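Local coordinates for protein AAR187Cp (Eremothecium gossypii, PDB 3ZIL) that probably regulates the establishment of sister-chromatid cohesion through cohesin as the Wpl1 protein, represented here by its all-helical C-terminal Wap1 domain, at residues D23-L28 with K62-E67; E119-K124 with T145-Y150; Q209-L214 with K233-T238. All blocks are in the same frame, centred on the assembly; numbering follows the deposited sequence.

Three separate contacts follow one another along the elongated, all-helical Wap1 domain, each closing before the next opens in the chain. Interaction 1, near the N-terminal end, is a charged surface contact whose centre lies about 36 Å from that of the chain. Interaction 2 lets a loop rest on a helix start, its centre 27 Å from that of interaction 1. Interaction 3 is buried and apolar, 29 Å from interaction 2 and 46 Å from interaction 1 between centres. None touches another: the nearest atoms of interactions 2 and 3 remain about 11 Å apart. Within segment 233-238, Asn236 ND2 hydrogen-bonds to the backbone of a bound peptide.

Interaction 1. Residues D23-L28 with K62-E67; sequences DLDFIL and KYRHRE
A salt-bridge network of Asp25, Arg64 and Glu67 joins the end of helix 20-27 to helix 54-72 at the surface of the helical Wap1 domain. Arg64 reaches across from a wider, pi-type turn. Its chain bends at the third torsion (chi3 65°), which brings the guanidinium against Leu24 and to Asp25. The approach to Asp25 is end-on, NH1 and NH2 both giving hydrogen bonds to one atom, OD1. The bond from Arg64 NH2 to Asp25 OD1 is 3.1 Å long and meets the oxygen nearly along its C-O axis; the one from Arg64 NH1 to the same oxygen, 3.2 Å, comes from above the carboxylate plane. The two flat groups are turned 59° apart, and neither bond is straight.

Glu67, on Arg64's own helix, takes the other edge of the group: Arg64 NH2 gives its OE1 a bond of 2.7 Å at 168°, close to the guanidinium plane and on the syn side of the oxygen, while the bond from NE is weak. NH2 thus serves two acids, which probably eases the repulsion between them. Leu24 CB lies over one guanidinium face, 3.3 Å from Arg64 NH1, and Leu28 CD1 packs 3.7 Å from Glu67 OE2. Next to the charges both leucines rest on Val68, and Leu28 also on Trp71. Salt bridges at the surface beside leucines directed at the partner helix make this a typical salt-bridged edge of a helix-helix interface.

Interaction 2. Residues E119-K124 with T145-Y150; sequences EVFPKK and TNTCEY
A chi1 of -162° turns the Phe121 ring away from its own N and lays it from the extended loop onto the start of helix 147-158, where Asn146 has its CG between backbone N and carbonyl carbon (chi1 63°), so that its amide turns back over the first helical turn and leaves CA and CB to the ring. Asn146 CA sits 3.9 Å from the centroid of the Phe121 ring, 11° off the normal: a CH-pi contact over the middle of the face. Asn146 CB adds 3.7 Å to Phe121 CG. Pro122 CD lies over the opposite face, nearer its rim. At the ring edge Thr147 OG1 comes within 3.3 Å of Phe121 CD1, and Thr145 O approaches Phe121 CE2 obliquely at 3.5 Å.

The amide of Asn146 is held by its own helix. Its OD1 is the N-cap acceptor for Glu149 N (2.9 Å, nearly straight), and its ND2 gives a 2.6 Å bond to the anti lone pair of Glu149 OE2; together these fix the amide's rotation. Two residues before Phe121, Glu119 CA rests on Cys148 CB, while the carboxylate of Glu119 turns away to a salt bridge with Arg178. Ring contacts to Lys81 and Leu85 of helix 81-93 complete the surroundings of Phe121. Replacing Phe121 with an alanine removes the ring and is likely to leave Asn146 CA and Thr147 OG1 without their neighbour, opening a gap between loop and helix start. Since these two share no hydrogen bond, the loop is probably held here by dispersion and the CH-pi contact, with the oxygens of Thr145 and Thr147 lying close to ring carbons.

Interaction 3. Residues Q209-L214 with K233-T238; sequences QAFQTL and KLTNHT
Between residues 209-214 and 233-238 the backbones come nearest at Phe211 and Leu234, whose CA atoms are 6.4 Å apart, near enough for one side chain to reach the opposite backbone. Leu234 does this with a single methyl. Its CD1 lies 3.8 Å from Phe211 CA, and touches Leu214 CD1, also at 3.8 Å, where the two leucines cross at about a right angle. The same methyl meets Ala210 CB at 4.3 Å, so three residues on one side of helix 201-215 share it.

Phe211 sets its ring opposite its backbone N (chi1 170°), which carries it past Leu234 to Thr235. There the methyl of Thr235, CG2, approaches Phe211 CE1 obliquely at 3.3 Å, a tight contact. The threonine's hydroxyl hydrogen-bonds elsewhere, chiefly with Leu231 O and also with Ile232 O and Asn287 ND2, which probably helps to keep the methyl turned to the ring.

All five touching residues are buried. Around them Ala210 packs on Val169 and Ala173 of helix 168-178, while Val240 and Leu241 of helix 238-243 meet Phe211 and Thr235; loop residues Ile195 and Ser244 also touch Leu234 and Phe211.

Interaction 1. Residues D23-L28 with K62-E67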
loop_
_atom_site.group_PDB
_atom_site.type_symbol
_atom_site.label_atom_id
_atom_site.label_comp_id
_atom_site.label_asym_id
_atom_site.label_seq_id
_atom_site.Cartn_x
_atom_site.Cartn_y
_atom_site.Cartn_z
ATOM N N ASP A 23 -37.847 -13.616 14.110
ATOM C CA ASP A 23 -36.847 -12.688 14.640
ATOM C C ASP A 23 -36.431 -11.661 13.598
ATOM O O ASP A 23 -36.221 -10.509 13.942
ATOM C CB ASP A 23 -35.563 -13.423 15.036
ATOM C CG ASP A 23 -35.712 -14.245 16.286
ATOM O OD1 ASP A 23 -36.801 -14.160 16.959
ATOM O OD2 ASP A 23 -34.724 -14.977 16.556
ATOM N N LEU A 24 -36.271 -12.099 12.344
ATOM C CA LEU A 24 -35.709 -11.249 11.299
ATOM C C LEU A 24 -36.708 -10.285 10.760
ATOM O O LEU A 24 -36.363 -9.126 10.486
ATOM C CB LEU A 24 -35.153 -12.069 10.161
ATOM C CG LEU A 24 -33.748 -12.579 10.414
ATOM C CD1 LEU A 24 -33.186 -12.989 9.050
ATOM C CD2 LEU A 24 -32.821 -11.560 11.069
ATOM N N ASP A 25 -37.958 -10.746 10.635
ATOM C CA ASP A 25 -39.075 -9.840 10.317
ATOM C C ASP A 25 -39.126 -8.719 11.333
ATOM O O ASP A 25 -39.423 -7.603 11.015
ATOM C CB ASP A 25 -40.429 -10.557 10.351
ATOM C CG ASP A 25 -40.541 -11.629 9.300
ATOM O OD1 ASP A 25 -39.741 -11.627 8.347
ATOM O OD2 ASP A 25 -41.406 -12.502 9.438
ATOM N N PHE A 26 -38.872 -9.052 12.582
ATOM C CA PHE A 26 -38.942 -8.041 13.570
ATOM C C PHE A 26 -37.776 -7.051 13.438
ATOM O O PHE A 26 -37.973 -5.835 13.395
ATOM C CB PHE A 26 -38.992 -8.668 14.973
ATOM C CG PHE A 26 -38.883 -7.651 16.064
ATOM C CD1 PHE A 26 -37.622 -7.239 16.521
ATOM C CD2 PHE A 26 -40.038 -7.049 16.597
ATOM C CE1 PHE A 26 -37.514 -6.290 17.522
ATOM C CE2 PHE A 26 -39.935 -6.080 17.589
ATOM C CZ PHE A 26 -38.674 -5.702 18.049
ATOM N N ILE A 27 -36.555 -7.571 13.414
ATOM C CA ILE A 27 -35.358 -6.733 13.524
ATOM C C ILE A 27 -35.177 -5.923 12.229
ATOM O O ILE A 27 -34.643 -4.794 12.248
ATOM C CB ILE A 27 -34.084 -7.586 13.790
ATOM C CG1 ILE A 27 -33.152 -6.838 14.722
ATOM C CG2 ILE A 27 -33.378 -7.942 12.503
ATOM C CD1 ILE A 27 -33.735 -6.732 16.119
ATOM N N LEU A 28 -35.659 -6.460 11.127
ATOM C CA LEU A 28 -35.486 -5.737 9.855
ATOM C C LEU A 28 -36.629 -4.742 9.655
ATOM O O LEU A 28 -37.377 -4.787 8.653
ATOM C CB LEU A 28 -35.308 -6.683 8.649
ATOM C CG LEU A 28 -34.158 -7.727 8.736
ATOM C CD1 LEU A 28 -34.296 -8.763 7.614
ATOM C CD2 LEU A 28 -32.733 -7.112 8.773
ATOM N N LYS A 62 -28.184 -18.503 3.692
ATOM C CA LYS A 62 -28.901 -19.423 2.769
ATOM C C LYS A 62 -30.195 -18.911 2.242
ATOM O O LYS A 62 -30.607 -19.325 1.173
ATOM C CB LYS A 62 -29.243 -20.782 3.418
ATOM C CG LYS A 62 -28.031 -21.584 3.866
ATOM C CD LYS A 62 -28.420 -22.916 4.525
ATOM C CE LYS A 62 -29.001 -23.884 3.495
ATOM N NZ LYS A 62 -28.524 -25.294 3.651
ATOM N N TYR A 63 -30.905 -18.131 3.048
ATOM C CA TYR A 63 -32.295 -17.880 2.796
ATOM C C TYR A 63 -32.688 -16.440 2.790
ATOM O O TYR A 63 -33.708 -16.148 2.189
ATOM C CB TYR A 63 -33.194 -18.518 3.845
ATOM C CG TYR A 63 -33.051 -19.988 3.937
ATOM C CD1 TYR A 63 -33.285 -20.808 2.830
ATOM C CD2 TYR A 63 -32.700 -20.582 5.158
ATOM C CE1 TYR A 63 -33.139 -22.180 2.924
ATOM C CE2 TYR A 63 -32.595 -21.930 5.282
ATOM C CZ TYR A 63 -32.826 -22.713 4.168
ATOM O OH TYR A 63 -32.695 -24.042 4.310
ATOM N N ARG A 64 -31.986 -15.568 3.531
ATOM C CA ARG A 64 -32.380 -14.165 3.544
ATOM C C ARG A 64 -31.252 -13.170 3.280
ATOM O O ARG A 64 -31.290 -12.079 3.764
ATOM C CB ARG A 64 -33.152 -13.862 4.859
ATOM C CG ARG A 64 -34.336 -14.811 4.919
ATOM C CD ARG A 64 -35.262 -14.505 6.059
ATOM N NE ARG A 64 -35.888 -13.213 5.899
ATOM C CZ ARG A 64 -36.764 -12.720 6.764
ATOM N NH1 ARG A 64 -37.118 -13.409 7.847
ATOM N NH2 ARG A 64 -37.266 -11.534 6.545
ATOM N N HIS A 65 -30.229 -13.578 2.535
ATOM C CA HIS A 65 -29.050 -12.786 2.411
ATOM C C HIS A 65 -29.362 -11.427 1.753
ATOM O O HIS A 65 -29.000 -10.350 2.268
ATOM C CB HIS A 65 -28.010 -13.582 1.638
ATOM C CG HIS A 65 -26.589 -13.159 1.919
ATOM N ND1 HIS A 65 -25.510 -13.761 1.344
ATOM C CD2 HIS A 65 -26.082 -12.131 2.763
ATOM C CE1 HIS A 65 -24.382 -13.161 1.800
ATOM N NE2 HIS A 65 -24.752 -12.145 2.660
ATOM N N ARG A 66 -30.091 -11.423 0.644
ATOM C CA ARG A 66 -30.373 -10.144 -0.007
ATOM C C ARG A 66 -31.221 -9.198 0.836
ATOM O O ARG A 66 -30.957 -8.012 0.840
ATOM C CB ARG A 66 -31.075 -10.300 -1.356
ATOM C CG ARG A 66 -31.730 -8.943 -1.713
ATOM C CD ARG A 66 -32.861 -8.992 -2.692
ATOM N NE ARG A 66 -33.962 -9.891 -2.335
ATOM C CZ ARG A 66 -35.008 -9.471 -1.635
ATOM N NH1 ARG A 66 -35.046 -8.215 -1.185
ATOM N NH2 ARG A 66 -35.994 -10.298 -1.368
ATOM N N GLU A 67 -32.214 -9.687 1.576
ATOM C CA GLU A 67 -33.052 -8.748 2.330
ATOM C C GLU A 67 -32.228 -8.176 3.531
ATOM O O GLU A 67 -32.334 -6.958 3.849
ATOM C CB GLU A 67 -34.319 -9.453 2.880
ATOM C CG GLU A 67 -35.305 -8.517 3.544
ATOM C CD GLU A 67 -36.391 -9.222 4.350
ATOM O OE1 GLU A 67 -36.565 -10.448 4.180
ATOM O OE2 GLU A 67 -37.063 -8.549 5.171
#

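Interaction 2. Residues E119-K124 with T145-Y150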
loop_
_atom_site.group_PDB
_atom_site.type_symbol
_atom_site.label_atom_id
_atom_site.label_comp_id
_atom_site.label_asym_id
_atom_site.label_seq_id
_atom_site.Cartn_x
_atom_site.Cartn_y
_atom_site.Cartn_z
ATOM N N GLU A 119 -9.365 8.599 11.641
ATOM C CA GLU A 119 -8.988 7.885 12.870
ATOM C C GLU A 119 -9.862 8.218 14.104
ATOM O O GLU A 119 -9.741 7.595 15.144
ATOM C CB GLU A 119 -7.485 8.058 13.253
ATOM C CG GLU A 119 -6.388 7.928 12.165
ATOM C CD GLU A 119 -6.172 9.235 11.341
ATOM O OE1 GLU A 119 -7.135 9.806 10.852
ATOM O OE2 GLU A 119 -5.043 9.665 11.085
ATOM N N VAL A 120 -10.741 9.175 14.003
ATOM C CA VAL A 120 -11.464 9.568 15.212
ATOM C C VAL A 120 -12.645 8.674 15.348
ATOM O O VAL A 120 -13.418 8.516 14.391
ATOM C CB VAL A 120 -12.022 10.983 15.125
ATOM C CG1 VAL A 120 -10.891 11.997 15.229
ATOM C CG2 VAL A 120 -12.981 11.144 13.916
ATOM N N PHE A 121 -12.728 7.997 16.474
ATOM C CA PHE A 121 -13.839 7.091 16.706
ATOM C C PHE A 121 -14.417 7.383 18.097
ATOM O O PHE A 121 -13.647 7.475 19.039
ATOM C CB PHE A 121 -13.400 5.634 16.546
ATOM C CG PHE A 121 -14.562 4.721 16.361
ATOM C CD1 PHE A 121 -15.199 4.646 15.137
ATOM C CD2 PHE A 121 -15.086 3.993 17.441
ATOM C CE1 PHE A 121 -16.318 3.812 14.978
ATOM C CE2 PHE A 121 -16.221 3.225 17.291
ATOM C CZ PHE A 121 -16.847 3.144 16.069
ATOM N N PRO A 122 -15.759 7.530 18.234
ATOM C CA PRO A 122 -16.256 7.822 19.603
ATOM C C PRO A 122 -15.987 6.698 20.612
ATOM O O PRO A 122 -16.069 5.502 20.274
ATOM C CB PRO A 122 -17.791 7.925 19.409
ATOM C CG PRO A 122 -18.062 7.113 18.148
ATOM C CD PRO A 122 -16.874 7.414 17.262
ATOM N N LYS A 123 -15.693 7.069 21.847
ATOM C CA LYS A 123 -15.473 6.082 22.903
ATOM C C LYS A 123 -16.752 5.759 23.686
ATOM O O LYS A 123 -16.769 4.784 24.440
ATOM C CB LYS A 123 -14.431 6.637 23.860
ATOM C CG LYS A 123 -13.048 6.020 23.746
ATOM C CD LYS A 123 -12.160 6.480 24.914
ATOM C CE LYS A 123 -11.905 7.995 24.904
ATOM N NZ LYS A 123 -11.289 8.431 26.194
ATOM N N LYS A 124 -17.802 6.573 23.549
ATOM C CA LYS A 124 -19.119 6.301 24.154
ATOM C C LYS A 124 -20.256 6.117 23.105
ATOM O O LYS A 124 -20.209 6.685 22.001
ATOM C CB LYS A 124 -19.526 7.490 25.028
ATOM C CG LYS A 124 -18.523 7.954 26.058
ATOM C CD LYS A 124 -19.206 8.894 27.041
ATOM C CE LYS A 124 -18.640 8.736 28.447
ATOM N NZ LYS A 124 -19.284 9.691 29.411
ATOM N N THR A 145 -12.086 -2.345 16.450
ATOM C CA THR A 145 -13.022 -1.576 17.251
ATOM C C THR A 145 -13.211 -0.124 16.771
ATOM O O THR A 145 -13.778 0.699 17.453
ATOM C CB THR A 145 -12.722 -1.731 18.738
ATOM O OG1 THR A 145 -11.391 -1.275 19.015
ATOM C CG2 THR A 145 -12.843 -3.220 19.095
ATOM N N ASN A 146 -12.806 0.141 15.538
ATOM C CA ASN A 146 -13.025 1.420 14.992
ATOM C C ASN A 146 -13.139 1.225 13.484
ATOM O O ASN A 146 -12.700 0.173 12.926
ATOM C CB ASN A 146 -11.842 2.362 15.385
ATOM C CG ASN A 146 -10.503 1.867 14.802
ATOM O OD1 ASN A 146 -10.240 2.018 13.641
ATOM N ND2 ASN A 146 -9.682 1.249 15.623
ATOM N N THR A 147 -13.740 2.219 12.840
ATOM C CA THR A 147 -14.046 2.137 11.451
ATOM C C THR A 147 -12.824 2.440 10.577
ATOM O O THR A 147 -12.757 2.008 9.444
ATOM C CB THR A 147 -15.154 3.148 11.110
ATOM O OG1 THR A 147 -14.926 4.325 11.882
ATOM C CG2 THR A 147 -16.484 2.599 11.481
ATOM N N CYS A 148 -11.845 3.154 11.075
ATOM C CA CYS A 148 -10.640 3.386 10.238
ATOM C C CYS A 148 -10.057 2.037 9.863
ATOM O O CYS A 148 -9.949 1.663 8.686
ATOM C CB CYS A 148 -9.598 4.275 10.987
ATOM S SG CYS A 148 -7.946 4.279 10.148
ATOM N N GLU A 149 -9.760 1.228 10.865
ATOM C CA GLU A 149 -9.181 -0.103 10.623
ATOM C C GLU A 149 -10.185 -1.078 10.000
ATOM O O GLU A 149 -9.804 -1.870 9.175
ATOM C CB GLU A 149 -8.669 -0.747 11.958
ATOM C CG GLU A 149 -7.619 0.121 12.644
ATOM C CD GLU A 149 -7.125 -0.563 13.847
ATOM O OE1 GLU A 149 -6.345 -1.479 13.721
ATOM O OE2 GLU A 149 -7.636 -0.272 14.902
ATOM N N TYR A 150 -11.464 -1.100 10.456
ATOM C CA TYR A 150 -12.382 -2.028 9.844
ATOM C C TYR A 150 -12.611 -1.693 8.315
ATOM O O TYR A 150 -12.768 -2.566 7.525
ATOM C CB TYR A 150 -13.706 -2.140 10.646
ATOM C CG TYR A 150 -14.147 -3.604 10.808
ATOM C CD1 TYR A 150 -13.913 -4.538 9.779
ATOM C CD2 TYR A 150 -14.756 -4.067 11.999
ATOM C CE1 TYR A 150 -14.265 -5.883 9.910
ATOM C CE2 TYR A 150 -15.123 -5.411 12.126
ATOM C CZ TYR A 150 -14.864 -6.315 11.080
ATOM O OH TYR A 150 -15.192 -7.624 11.181
#

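Interaction 3. Residues Q209-L214 with K233-T238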
loop_
_atom_site.group_PDB
_atom_site.type_symbol
_atom_site.label_atom_id
_atom_site.label_comp_id
_atom_site.label_asym_id
_atom_site.label_seq_id
_atom_site.Cartn_x
_atom_site.Cartn_y
_atom_site.Cartn_z
ATOM N N GLN A 209 1.081 14.600 -5.223
ATOM C CA GLN A 209 0.761 14.838 -3.818
ATOM C C GLN A 209 1.134 13.741 -2.911
ATOM O O GLN A 209 1.772 13.987 -1.853
ATOM C CB GLN A 209 -0.780 15.086 -3.615
ATOM C CG GLN A 209 -1.245 16.289 -4.397
ATOM C CD GLN A 209 -2.732 16.509 -4.296
ATOM O OE1 GLN A 209 -3.331 16.308 -3.220
ATOM N NE2 GLN A 209 -3.364 16.856 -5.428
ATOM N N ALA A 210 0.712 12.517 -3.266
ATOM C CA ALA A 210 0.965 11.355 -2.455
ATOM C C ALA A 210 2.486 11.112 -2.353
ATOM O O ALA A 210 3.017 10.735 -1.282
ATOM C CB ALA A 210 0.285 10.097 -3.090
ATOM N N PHE A 211 3.184 11.223 -3.479
ATOM C CA PHE A 211 4.625 11.005 -3.431
ATOM C C PHE A 211 5.319 12.056 -2.472
ATOM O O PHE A 211 6.104 11.723 -1.607
ATOM C CB PHE A 211 5.217 11.117 -4.841
ATOM C CG PHE A 211 6.725 11.144 -4.856
ATOM C CD1 PHE A 211 7.461 9.993 -4.713
ATOM C CD2 PHE A 211 7.414 12.413 -4.946
ATOM C CE1 PHE A 211 8.859 10.035 -4.704
ATOM C CE2 PHE A 211 8.815 12.444 -4.958
ATOM C CZ PHE A 211 9.536 11.266 -4.805
ATOM N N GLN A 212 4.925 13.305 -2.582
ATOM C CA GLN A 212 5.520 14.317 -1.690
ATOM C C GLN A 212 5.182 13.984 -0.233
ATOM O O GLN A 212 5.993 14.220 0.677
ATOM C CB GLN A 212 5.002 15.671 -2.096
ATOM C CG GLN A 212 5.515 15.992 -3.511
ATOM C CD GLN A 212 4.882 17.219 -4.128
ATOM O OE1 GLN A 212 4.246 18.031 -3.418
ATOM N NE2 GLN A 212 4.994 17.355 -5.481
ATOM N N THR A 213 4.003 13.402 0.010
ATOM C CA THR A 213 3.687 13.072 1.357
ATOM C C THR A 213 4.543 11.953 1.865
ATOM O O THR A 213 5.083 12.049 2.967
ATOM C CB THR A 213 2.235 12.717 1.520
ATOM O OG1 THR A 213 1.483 13.869 1.169
ATOM C CG2 THR A 213 1.914 12.334 2.923
ATOM N N LEU A 214 4.667 10.890 1.088
ATOM C CA LEU A 214 5.416 9.707 1.544
ATOM C C LEU A 214 6.897 10.060 1.613
ATOM O O LEU A 214 7.603 9.622 2.516
ATOM C CB LEU A 214 5.160 8.513 0.611
ATOM C CG LEU A 214 3.711 8.031 0.544
ATOM C CD1 LEU A 214 3.746 6.850 -0.427
ATOM C CD2 LEU A 214 3.231 7.548 1.929
ATOM N N LYS A 233 6.127 2.492 -7.245
ATOM C CA LYS A 233 4.991 2.615 -8.083
ATOM C C LYS A 233 4.657 4.033 -8.461
ATOM O O LYS A 233 4.356 4.264 -9.579
ATOM C CB LYS A 233 3.754 1.871 -7.579
ATOM C CG LYS A 233 2.843 1.444 -8.726
ATOM C CD LYS A 233 1.905 0.286 -8.472
ATOM C CE LYS A 233 0.848 0.166 -9.551
ATOM N NZ LYS A 233 -0.394 -0.552 -9.182
ATOM N N LEU A 234 4.746 4.963 -7.534
ATOM C CA LEU A 234 4.441 6.366 -7.884
ATOM C C LEU A 234 5.543 6.928 -8.810
ATOM O O LEU A 234 5.259 7.644 -9.750
ATOM C CB LEU A 234 4.272 7.227 -6.642
ATOM C CG LEU A 234 3.129 6.918 -5.627
ATOM C CD1 LEU A 234 3.425 7.427 -4.191
ATOM C CD2 LEU A 234 1.888 7.545 -6.221
ATOM N N THR A 235 6.792 6.576 -8.527
ATOM C CA THR A 235 7.891 7.069 -9.307
ATOM C C THR A 235 8.059 6.434 -10.696
ATOM O O THR A 235 8.952 6.864 -11.448
ATOM C CB THR A 235 9.199 7.098 -8.522
ATOM O OG1 THR A 235 9.488 5.809 -7.961
ATOM C CG2 THR A 235 9.145 8.142 -7.427
ATOM N N ASN A 236 7.208 5.439 -11.040
ATOM C CA ASN A 236 7.175 4.847 -12.359
ATOM C C ASN A 236 6.704 5.919 -13.341
ATOM O O ASN A 236 7.037 5.880 -14.507
ATOM C CB ASN A 236 6.208 3.646 -12.447
ATOM C CG ASN A 236 6.738 2.379 -11.772
ATOM O OD1 ASN A 236 7.951 2.217 -11.571
ATOM N ND2 ASN A 236 5.834 1.431 -11.494
ATOM N N HIS A 237 5.908 6.874 -12.871
ATOM C CA HIS A 237 5.433 7.976 -13.725
ATOM C C HIS A 237 6.368 9.104 -13.597
ATOM O O HIS A 237 6.456 9.746 -12.531
ATOM C CB HIS A 237 4.030 8.373 -13.256
ATOM C CG HIS A 237 3.105 7.205 -13.215
ATOM N ND1 HIS A 237 2.532 6.721 -14.321
ATOM C CD2 HIS A 237 2.749 6.335 -12.156
ATOM C CE1 HIS A 237 1.836 5.616 -14.010
ATOM N NE2 HIS A 237 1.968 5.397 -12.667
ATOM N N THR A 238 7.136 9.333 -14.661
ATOM C CA THR A 238 8.249 10.272 -14.600
ATOM C C THR A 238 7.741 11.674 -14.391
ATOM O O THR A 238 8.432 12.479 -13.764
ATOM C CB THR A 238 9.182 10.203 -15.842
ATOM O OG1 THR A 238 8.386 10.312 -16.996
ATOM C CG2 THR A 238 9.865 8.852 -15.908
#